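Long-range contact in putative chitobiase (Bacteroides thetaiotaomicron, PDB 3HNM), which is of uncharacterised function but, as a putative chitobiase fragment with an F5/8 type C (discoidin-like) domain, probably binds carbohydrate: residues 57-69 with 140-154. Residues are numbered along the deposited sequence; the frame is centred on the assembly and turned at random.
Sequences WDVKEPLPYYFVF and RFVITDTYPTYDGLR
Tyr65 to Val68 pair with Arg140 to Ile143 as two antiparallel neighbours in the five-stranded sheet of an F5/8 type C beta-sandwich, and the loops beyond meet through a stacked arginine. Tyr65 with Ile143 and Phe67 with Phe141 are hydrogen-bonded pairs; Ile143 N reaches Tyr65 O at 2.7 Å. The two phenylalanines lie side by side on the buried face. There Phe141 also packs on Leu157 of the opposing sheet. On the other face Tyr66 CB meets Val142 CG2, and Val68 CG2 lies against Arg140 CD at 3.7 Å. The Arg140 guanidinium pairs with Glu103 on the next strand.

Past the strands, Leu63 CD1 touches Leu153 CD1 at 3.8 Å. Leu153 CD2 approaches the hydroxyl of Tyr65, which donates to Glu61 O. Further out, the Arg154 guanidinium lies flat on the Trp57 indole, planes 4° apart, in a cation-pi contact. Lys60 CE sits over the other face of the guanidinium, so the group is layered between the lysine chain and the indole. The turn at chi2 (-62°) lays Arg154 CD over the six-membered ring. Asp151 OD2 takes both NE and NH2, holding the guanidinium side-on. A methionine in place of Arg154 would probably leave Asp151 without its salt-bridge mate and the indole without its cation. Arg154 NH1 donates in the carbonyl plane to a lone pair of Trp57 O, at 3.0 Å.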
ATOM      1  N   TRP A  57     -12.591  11.923  -1.486  1.00 30.05           N
ATOM      2  CA  TRP A  57     -13.198  12.324  -2.734  1.00 29.28           C
ATOM      3  C   TRP A  57     -13.956  13.633  -2.721  1.00 29.20           C
ATOM      4  O   TRP A  57     -14.021  14.331  -3.741  1.00 28.42           O
ATOM      5  CB  TRP A  57     -14.094  11.187  -3.229  1.00 28.33           C
ATOM      6  CG  TRP A  57     -14.240  11.131  -4.717  1.00 30.08           C
ATOM      7  CD1 TRP A  57     -15.122  11.828  -5.475  1.00 29.78           C
ATOM      8  CD2 TRP A  57     -13.454  10.349  -5.629  1.00 32.12           C
ATOM      9  NE1 TRP A  57     -14.941  11.535  -6.805  1.00 30.74           N
ATOM     10  CE2 TRP A  57     -13.923  10.630  -6.931  1.00 31.71           C
ATOM     11  CE3 TRP A  57     -12.399   9.442  -5.470  1.00 33.36           C
ATOM     12  CZ2 TRP A  57     -13.376  10.034  -8.075  1.00 32.18           C
ATOM     13  CZ3 TRP A  57     -11.852   8.850  -6.611  1.00 34.38           C
ATOM     14  CH2 TRP A  57     -12.346   9.151  -7.897  1.00 32.93           C
ATOM     15  N   ASP A  58     -14.522  13.981  -1.574  1.00 30.52           N
ATOM     16  CA  ASP A  58     -15.299  15.218  -1.476  1.00 31.92           C
ATOM     17  C   ASP A  58     -14.376  16.427  -1.531  1.00 31.84           C
ATOM     18  O   ASP A  58     -14.791  17.528  -1.897  1.00 30.86           O
ATOM     19  CB  ASP A  58     -16.119  15.243  -0.178  1.00 34.72           C
ATOM     20  CG  ASP A  58     -17.110  14.076  -0.073  1.00 38.21           C
ATOM     21  OD1 ASP A  58     -17.542  13.534  -1.121  1.00 38.79           O
ATOM     22  OD2 ASP A  58     -17.475  13.718   1.071  1.00 38.63           O
ATOM     23  N   VAL A  59     -13.117  16.217  -1.169  1.00 31.77           N
ATOM     24  CA  VAL A  59     -12.144  17.297  -1.187  1.00 31.10           C
ATOM     25  C   VAL A  59     -10.831  16.721  -1.659  1.00 30.80           C
ATOM     26  O   VAL A  59     -10.205  15.945  -0.938  1.00 33.62           O
ATOM     27  CB  VAL A  59     -11.928  17.881   0.215  1.00 30.03           C
ATOM     28  CG1 VAL A  59     -11.030  19.087   0.132  1.00 29.55           C
ATOM     29  CG2 VAL A  59     -13.254  18.237   0.841  1.00 28.79           C
ATOM     30  N   LYS A  60     -10.401  17.090  -2.859  1.00 28.51           N
ATOM     31  CA  LYS A  60      -9.142  16.559  -3.364  1.00 24.86           C
ATOM     32  C   LYS A  60      -7.983  17.029  -2.489  1.00 22.79           C
ATOM     33  O   LYS A  60      -7.623  18.197  -2.521  1.00 22.70           O
ATOM     34  CB  LYS A  60      -8.920  17.016  -4.807  1.00 25.18           C
ATOM     35  CG  LYS A  60     -10.032  16.649  -5.789  1.00 24.97           C
ATOM     36  CD  LYS A  60      -9.673  17.187  -7.169  1.00 25.65           C
ATOM     37  CE  LYS A  60     -10.777  17.031  -8.192  1.00 25.86           C
ATOM     38  NZ  LYS A  60     -10.630  18.049  -9.289  1.00 26.92           N
ATOM     39  N   GLU A  61      -7.404  16.121  -1.710  1.00 22.36           N
ATOM     40  CA  GLU A  61      -6.270  16.461  -0.841  1.00 21.75           C
ATOM     41  C   GLU A  61      -4.926  16.375  -1.571  1.00 21.00           C
ATOM     42  O   GLU A  61      -4.701  15.470  -2.365  1.00 19.22           O
ATOM     43  CB  GLU A  61      -6.253  15.530   0.361  1.00 22.19           C
ATOM     44  CG  GLU A  61      -7.481  15.667   1.242  1.00 24.65           C
ATOM     45  CD  GLU A  61      -7.452  16.910   2.115  1.00 26.11           C
ATOM     46  OE1 GLU A  61      -6.630  17.810   1.829  1.00 26.35           O
ATOM     47  OE2 GLU A  61      -8.253  16.990   3.085  1.00 26.11           O
ATOM     48  N   PRO A  62      -4.013  17.323  -1.310  1.00 21.95           N
ATOM     49  CA  PRO A  62      -2.699  17.317  -1.964  1.00 21.85           C
ATOM     50  C   PRO A  62      -1.793  16.208  -1.447  1.00 22.67           C
ATOM     51  O   PRO A  62      -1.818  15.865  -0.268  1.00 23.09           O
ATOM     52  CB  PRO A  62      -2.154  18.704  -1.652  1.00 20.81           C
ATOM     53  CG  PRO A  62      -2.715  18.975  -0.307  1.00 20.83           C
ATOM     54  CD  PRO A  62      -4.153  18.509  -0.450  1.00 21.77           C
ATOM     55  N   LEU A  63      -0.997  15.645  -2.344  1.00 22.72           N
ATOM     56  CA  LEU A  63      -0.090  14.562  -1.987  1.00 21.71           C
ATOM     57  C   LEU A  63       0.950  15.061  -0.980  1.00 21.75           C
ATOM     58  O   LEU A  63       1.141  16.266  -0.835  1.00 22.44           O
ATOM     59  CB  LEU A  63       0.565  14.026  -3.260  1.00 20.06           C
ATOM     60  CG  LEU A  63      -0.407  13.463  -4.316  1.00 19.91           C
ATOM     61  CD1 LEU A  63       0.308  13.359  -5.650  1.00 19.69           C
ATOM     62  CD2 LEU A  63      -0.954  12.085  -3.895  1.00 17.65           C
ATOM     63  N   PRO A  64       1.662  14.154  -0.294  1.00 21.95           N
ATOM     64  CA  PRO A  64       1.624  12.697  -0.327  1.00 22.36           C
ATOM     65  C   PRO A  64       0.677  12.021   0.642  1.00 23.45           C
ATOM     66  O   PRO A  64       0.357  12.545   1.713  1.00 23.68           O
ATOM     67  CB  PRO A  64       3.047  12.337   0.002  1.00 21.84           C
ATOM     68  CG  PRO A  64       3.297  13.271   1.132  1.00 21.61           C
ATOM     69  CD  PRO A  64       2.727  14.595   0.623  1.00 22.35           C
ATOM     70  N   TYR A  65       0.280  10.816   0.243  1.00 24.59           N
ATOM     71  CA  TYR A  65      -0.608   9.944   0.999  1.00 24.24           C
ATOM     72  C   TYR A  65       0.265   8.832   1.545  1.00 23.66           C
ATOM     73  O   TYR A  65       1.086   8.285   0.814  1.00 23.81           O
ATOM     74  CB  TYR A  65      -1.634   9.341   0.059  1.00 25.34           C
ATOM     75  CG  TYR A  65      -2.457  10.350  -0.690  1.00 27.77           C
ATOM     76  CD1 TYR A  65      -2.720  11.600  -0.144  1.00 28.23           C
ATOM     77  CD2 TYR A  65      -3.100   9.998  -1.876  1.00 28.53           C
ATOM     78  CE1 TYR A  65      -3.614  12.467  -0.748  1.00 29.16           C
ATOM     79  CE2 TYR A  65      -4.002  10.857  -2.489  1.00 28.07           C
ATOM     80  CZ  TYR A  65      -4.261  12.086  -1.913  1.00 29.14           C
ATOM     81  OH  TYR A  65      -5.221  12.909  -2.444  1.00 29.97           O
ATOM     82  N   TYR A  66       0.089   8.483   2.812  1.00 23.44           N
ATOM     83  CA  TYR A  66       0.913   7.438   3.395  1.00 23.46           C
ATOM     84  C   TYR A  66       0.097   6.495   4.246  1.00 26.01           C
ATOM     85  O   TYR A  66      -1.016   6.809   4.648  1.00 28.26           O
ATOM     86  CB  TYR A  66       2.007   8.059   4.239  1.00 18.42           C
ATOM     87  CG  TYR A  66       1.523   8.542   5.561  1.00 15.42           C
ATOM     88  CD1 TYR A  66       1.426   7.680   6.636  1.00 16.20           C
ATOM     89  CD2 TYR A  66       1.163   9.862   5.743  1.00 15.35           C
ATOM     90  CE1 TYR A  66       0.981   8.127   7.878  1.00 16.49           C
ATOM     91  CE2 TYR A  66       0.714  10.326   6.979  1.00 16.19           C
ATOM     92  CZ  TYR A  66       0.627   9.454   8.045  1.00 16.18           C
ATOM     93  OH  TYR A  66       0.210   9.919   9.275  1.00 13.98           O
ATOM     94  N   PHE A  67       0.661   5.333   4.523  1.00 28.29           N
ATOM     95  CA  PHE A  67      -0.031   4.337   5.307  1.00 30.09           C
ATOM     96  C   PHE A  67       0.999   3.647   6.156  1.00 31.64           C
ATOM     97  O   PHE A  67       2.133   3.498   5.729  1.00 32.75           O
ATOM     98  CB  PHE A  67      -0.649   3.313   4.382  1.00 30.63           C
ATOM     99  CG  PHE A  67      -1.604   3.881   3.399  1.00 30.99           C
ATOM    100  CD1 PHE A  67      -2.936   4.033   3.737  1.00 32.43           C
ATOM    101  CD2 PHE A  67      -1.193   4.180   2.104  1.00 30.91           C
ATOM    102  CE1 PHE A  67      -3.859   4.463   2.795  1.00 33.83           C
ATOM    103  CE2 PHE A  67      -2.108   4.616   1.146  1.00 32.73           C
ATOM    104  CZ  PHE A  67      -3.444   4.753   1.491  1.00 33.85           C
ATOM    105  N   VAL A  68       0.606   3.204   7.340  1.00 33.36           N
ATOM    106  CA  VAL A  68       1.535   2.527   8.228  1.00 35.38           C
ATOM    107  C   VAL A  68       0.962   1.173   8.601  1.00 35.85           C
ATOM    108  O   VAL A  68       0.124   1.070   9.492  1.00 36.88           O
ATOM    109  CB  VAL A  68       1.757   3.351   9.506  1.00 36.47           C
ATOM    110  CG1 VAL A  68       2.813   2.698  10.375  1.00 37.15           C
ATOM    111  CG2 VAL A  68       2.138   4.774   9.137  1.00 36.20           C
ATOM    112  N   PHE A  69       1.411   0.133   7.917  1.00 36.58           N
ATOM    113  CA  PHE A  69       0.910  -1.212   8.172  1.00 37.02           C
ATOM    114  C   PHE A  69       1.586  -1.881   9.345  1.00 37.63           C
ATOM    115  O   PHE A  69       2.801  -1.841   9.460  1.00 38.55           O
ATOM    116  CB  PHE A  69       1.125  -2.054   6.934  1.00 36.07           C
ATOM    117  CG  PHE A  69       0.588  -1.426   5.697  1.00 36.33           C
ATOM    118  CD1 PHE A  69      -0.781  -1.348   5.486  1.00 35.95           C
ATOM    119  CD2 PHE A  69       1.446  -0.898   4.742  1.00 35.72           C
ATOM    120  CE1 PHE A  69      -1.285  -0.760   4.338  1.00 36.32           C
ATOM    121  CE2 PHE A  69       0.949  -0.306   3.585  1.00 35.58           C
ATOM    122  CZ  PHE A  69      -0.418  -0.237   3.384  1.00 35.18           C
ATOM    123  N   ARG A 140       5.759   1.526   5.968  1.00 28.26           N
ATOM    124  CA  ARG A 140       5.174   2.817   5.681  1.00 24.61           C
ATOM    125  C   ARG A 140       5.227   3.057   4.188  1.00 23.77           C
ATOM    126  O   ARG A 140       6.290   3.274   3.625  1.00 25.20           O
ATOM    127  CB  ARG A 140       5.918   3.907   6.439  1.00 22.91           C
ATOM    128  CG  ARG A 140       5.303   5.256   6.246  1.00 23.11           C
ATOM    129  CD  ARG A 140       5.259   5.995   7.541  1.00 23.33           C
ATOM    130  NE  ARG A 140       6.471   6.757   7.773  1.00 23.79           N
ATOM    131  CZ  ARG A 140       6.796   7.292   8.942  1.00 25.63           C
ATOM    132  NH1 ARG A 140       6.004   7.154  10.000  1.00 25.95           N
ATOM    133  NH2 ARG A 140       7.921   7.974   9.056  1.00 28.81           N
ATOM    134  N   PHE A 141       4.067   2.989   3.548  1.00 21.94           N
ATOM    135  CA  PHE A 141       3.970   3.186   2.114  1.00 19.81           C
ATOM    136  C   PHE A 141       3.615   4.660   1.891  1.00 20.02           C
ATOM    137  O   PHE A 141       2.885   5.252   2.687  1.00 19.15           O
ATOM    138  CB  PHE A 141       2.912   2.226   1.570  1.00 17.49           C
ATOM    139  CG  PHE A 141       2.795   2.238   0.094  1.00 17.84           C
ATOM    140  CD1 PHE A 141       3.906   2.028  -0.706  1.00 19.78           C
ATOM    141  CD2 PHE A 141       1.582   2.528  -0.504  1.00 18.03           C
ATOM    142  CE1 PHE A 141       3.810   2.118  -2.095  1.00 21.20           C
ATOM    143  CE2 PHE A 141       1.466   2.621  -1.880  1.00 19.39           C
ATOM    144  CZ  PHE A 141       2.581   2.418  -2.679  1.00 20.94           C
ATOM    145  N   VAL A 142       4.152   5.266   0.835  1.00 20.11           N
ATOM    146  CA  VAL A 142       3.894   6.684   0.575  1.00 20.23           C
ATOM    147  C   VAL A 142       3.755   6.992  -0.917  1.00 23.08           C
ATOM    148  O   VAL A 142       4.652   6.690  -1.692  1.00 23.91           O
ATOM    149  CB  VAL A 142       5.036   7.579   1.172  1.00 17.94           C
ATOM    150  CG1 VAL A 142       4.797   9.031   0.825  1.00 16.44           C
ATOM    151  CG2 VAL A 142       5.115   7.406   2.694  1.00 15.45           C
ATOM    152  N   ILE A 143       2.624   7.577  -1.314  1.00 24.67           N
ATOM    153  CA  ILE A 143       2.398   7.944  -2.714  1.00 25.77           C
ATOM    154  C   ILE A 143       2.840   9.393  -2.791  1.00 28.31           C
ATOM    155  O   ILE A 143       2.352  10.229  -2.023  1.00 28.83           O
ATOM    156  CB  ILE A 143       0.891   7.909  -3.121  1.00 25.29           C
ATOM    157  CG1 ILE A 143       0.197   6.650  -2.592  1.00 22.53           C
ATOM    158  CG2 ILE A 143       0.764   8.018  -4.642  1.00 24.42           C
ATOM    159  CD1 ILE A 143       0.402   5.434  -3.414  1.00 21.70           C
ATOM    160  N   THR A 144       3.757   9.705  -3.699  1.00 30.87           N
ATOM    161  CA  THR A 144       4.222  11.084  -3.814  1.00 31.42           C
ATOM    162  C   THR A 144       3.762  11.745  -5.100  1.00 33.29           C
ATOM    163  O   THR A 144       3.547  12.951  -5.126  1.00 34.88           O
ATOM    164  CB  THR A 144       5.735  11.181  -3.728  1.00 29.91           C
ATOM    165  OG1 THR A 144       6.332  10.265  -4.657  1.00 30.47           O
ATOM    166  CG2 THR A 144       6.184  10.873  -2.326  1.00 28.41           C
ATOM    167  N   ASP A 145       3.619  10.980  -6.174  1.00 33.37           N
ATOM    168  CA  ASP A 145       3.116  11.591  -7.381  1.00 34.34           C
ATOM    169  C   ASP A 145       2.070  10.690  -7.989  1.00 34.30           C
ATOM    170  O   ASP A 145       2.160   9.475  -7.889  1.00 34.56           O
ATOM    171  CB  ASP A 145       4.217  11.899  -8.386  1.00 37.22           C
ATOM    172  CG  ASP A 145       3.809  13.011  -9.333  1.00 39.96           C
ATOM    173  OD1 ASP A 145       3.212  13.988  -8.829  1.00 41.22           O
ATOM    174  OD2 ASP A 145       4.075  12.921 -10.556  1.00 42.44           O
ATOM    175  N   THR A 146       1.070  11.304  -8.611  1.00 34.26           N
ATOM    176  CA  THR A 146      -0.050  10.587  -9.201  1.00 33.61           C
ATOM    177  C   THR A 146      -0.250  10.950 -10.675  1.00 34.04           C
ATOM    178  O   THR A 146      -0.010  12.085 -11.079  1.00 35.58           O
ATOM    179  CB  THR A 146      -1.344  10.908  -8.363  1.00 32.55           C
ATOM    180  OG1 THR A 146      -1.452   9.982  -7.273  1.00 30.64           O
ATOM    181  CG2 THR A 146      -2.604  10.850  -9.208  1.00 33.37           C
ATOM    182  N   TYR A 147      -0.658   9.979 -11.487  1.00 33.77           N
ATOM    183  CA  TYR A 147      -0.926  10.253 -12.897  1.00 33.50           C
ATOM    184  C   TYR A 147      -2.245  10.997 -12.915  1.00 33.00           C
ATOM    185  O   TYR A 147      -3.200  10.586 -12.261  1.00 33.40           O
ATOM    186  CB  TYR A 147      -1.079   8.964 -13.691  1.00 33.37           C
ATOM    187  CG  TYR A 147       0.225   8.353 -14.111  1.00 34.19           C
ATOM    188  CD1 TYR A 147       0.946   8.867 -15.184  1.00 34.14           C
ATOM    189  CD2 TYR A 147       0.757   7.277 -13.411  1.00 35.40           C
ATOM    190  CE1 TYR A 147       2.171   8.321 -15.547  1.00 36.06           C
ATOM    191  CE2 TYR A 147       1.978   6.726 -13.761  1.00 37.31           C
ATOM    192  CZ  TYR A 147       2.681   7.250 -14.827  1.00 37.23           C
ATOM    193  OH  TYR A 147       3.896   6.705 -15.152  1.00 37.43           O
ATOM    194  N   PRO A 148      -2.318  12.096 -13.669  1.00 31.82           N
ATOM    195  CA  PRO A 148      -3.526  12.917 -13.781  1.00 31.61           C
ATOM    196  C   PRO A 148      -4.671  12.122 -14.382  1.00 29.97           C
ATOM    197  O   PRO A 148      -4.437  11.154 -15.097  1.00 31.25           O
ATOM    198  CB  PRO A 148      -3.079  14.045 -14.694  1.00 31.84           C
ATOM    199  CG  PRO A 148      -2.154  13.323 -15.622  1.00 33.06           C
ATOM    200  CD  PRO A 148      -1.315  12.511 -14.660  1.00 32.14           C
ATOM    201  N   THR A 149      -5.905  12.534 -14.098  1.00 28.65           N
ATOM    202  CA  THR A 149      -7.103  11.859 -14.609  1.00 27.09           C
ATOM    203  C   THR A 149      -8.039  12.827 -15.343  1.00 27.92           C
ATOM    204  O   THR A 149      -7.792  14.035 -15.389  1.00 29.29           O
ATOM    205  CB  THR A 149      -7.900  11.240 -13.470  1.00 25.09           C
ATOM    206  OG1 THR A 149      -7.030  10.471 -12.631  1.00 21.94           O
ATOM    207  CG2 THR A 149      -8.957  10.347 -14.021  1.00 26.92           C
ATOM    208  N   TYR A 150      -9.118  12.314 -15.924  1.00 27.94           N
ATOM    209  CA  TYR A 150     -10.056  13.203 -16.607  1.00 28.88           C
ATOM    210  C   TYR A 150     -10.660  14.096 -15.538  1.00 28.70           C
ATOM    211  O   TYR A 150     -11.124  15.197 -15.816  1.00 30.82           O
ATOM    212  CB  TYR A 150     -11.174  12.423 -17.318  1.00 29.81           C
ATOM    213  CG  TYR A 150     -12.067  11.623 -16.402  1.00 30.57           C
ATOM    214  CD1 TYR A 150     -13.142  12.216 -15.742  1.00 29.48           C
ATOM    215  CD2 TYR A 150     -11.803  10.276 -16.155  1.00 30.33           C
ATOM    216  CE1 TYR A 150     -13.927  11.484 -14.856  1.00 30.95           C
ATOM    217  CE2 TYR A 150     -12.579   9.536 -15.272  1.00 31.37           C
ATOM    218  CZ  TYR A 150     -13.639  10.142 -14.621  1.00 31.41           C
ATOM    219  OH  TYR A 150     -14.399   9.406 -13.733  1.00 30.78           O
ATOM    220  N   ASP A 151     -10.647  13.612 -14.304  1.00 27.20           N
ATOM    221  CA  ASP A 151     -11.199  14.385 -13.212  1.00 26.97           C
ATOM    222  C   ASP A 151     -10.118  14.805 -12.230  1.00 26.87           C
ATOM    223  O   ASP A 151     -10.290  14.700 -11.020  1.00 26.26           O
ATOM    224  CB  ASP A 151     -12.284  13.583 -12.499  1.00 27.73           C
ATOM    225  CG  ASP A 151     -12.973  14.378 -11.437  1.00 27.41           C
ATOM    226  OD1 ASP A 151     -13.238  15.580 -11.710  1.00 27.22           O
ATOM    227  OD2 ASP A 151     -13.254  13.799 -10.359  1.00 24.54           O
ATOM    228  N   GLY A 152      -9.008  15.292 -12.772  1.00 27.20           N
ATOM    229  CA  GLY A 152      -7.914  15.736 -11.942  1.00 27.34           C
ATOM    230  C   GLY A 152      -7.337  14.640 -11.071  1.00 27.42           C
ATOM    231  O   GLY A 152      -7.566  13.454 -11.310  1.00 26.94           O
ATOM    232  N   LEU A 153      -6.596  15.059 -10.045  1.00 27.67           N
ATOM    233  CA  LEU A 153      -5.948  14.165  -9.089  1.00 26.93           C
ATOM    234  C   LEU A 153      -6.898  13.246  -8.318  1.00 27.70           C
ATOM    235  O   LEU A 153      -7.480  13.637  -7.302  1.00 27.45           O
ATOM    236  CB  LEU A 153      -5.132  14.989  -8.082  1.00 26.39           C
ATOM    237  CG  LEU A 153      -4.438  14.295  -6.911  1.00 25.69           C
ATOM    238  CD1 LEU A 153      -3.022  13.991  -7.301  1.00 26.79           C
ATOM    239  CD2 LEU A 153      -4.463  15.190  -5.682  1.00 25.16           C
ATOM    240  N   ARG A 154      -7.054  12.019  -8.801  1.00 29.34           N
ATOM    241  CA  ARG A 154      -7.896  11.012  -8.140  1.00 29.57           C
ATOM    242  C   ARG A 154      -6.976   9.824  -7.949  1.00 28.28           C
ATOM    243  O   ARG A 154      -6.014   9.667  -8.693  1.00 29.39           O
ATOM    244  CB  ARG A 154      -9.065  10.603  -9.039  1.00 31.14           C
ATOM    245  CG  ARG A 154     -10.102  11.669  -9.245  1.00 33.38           C
ATOM    246  CD  ARG A 154     -10.729  12.038  -7.929  1.00 35.59           C
ATOM    247  NE  ARG A 154     -11.821  12.995  -8.083  1.00 38.54           N
ATOM    248  CZ  ARG A 154     -12.445  13.557  -7.057  1.00 40.34           C
ATOM    249  NH1 ARG A 154     -12.077  13.253  -5.818  1.00 42.59           N
ATOM    250  NH2 ARG A 154     -13.424  14.419  -7.256  1.00 41.22           N
TER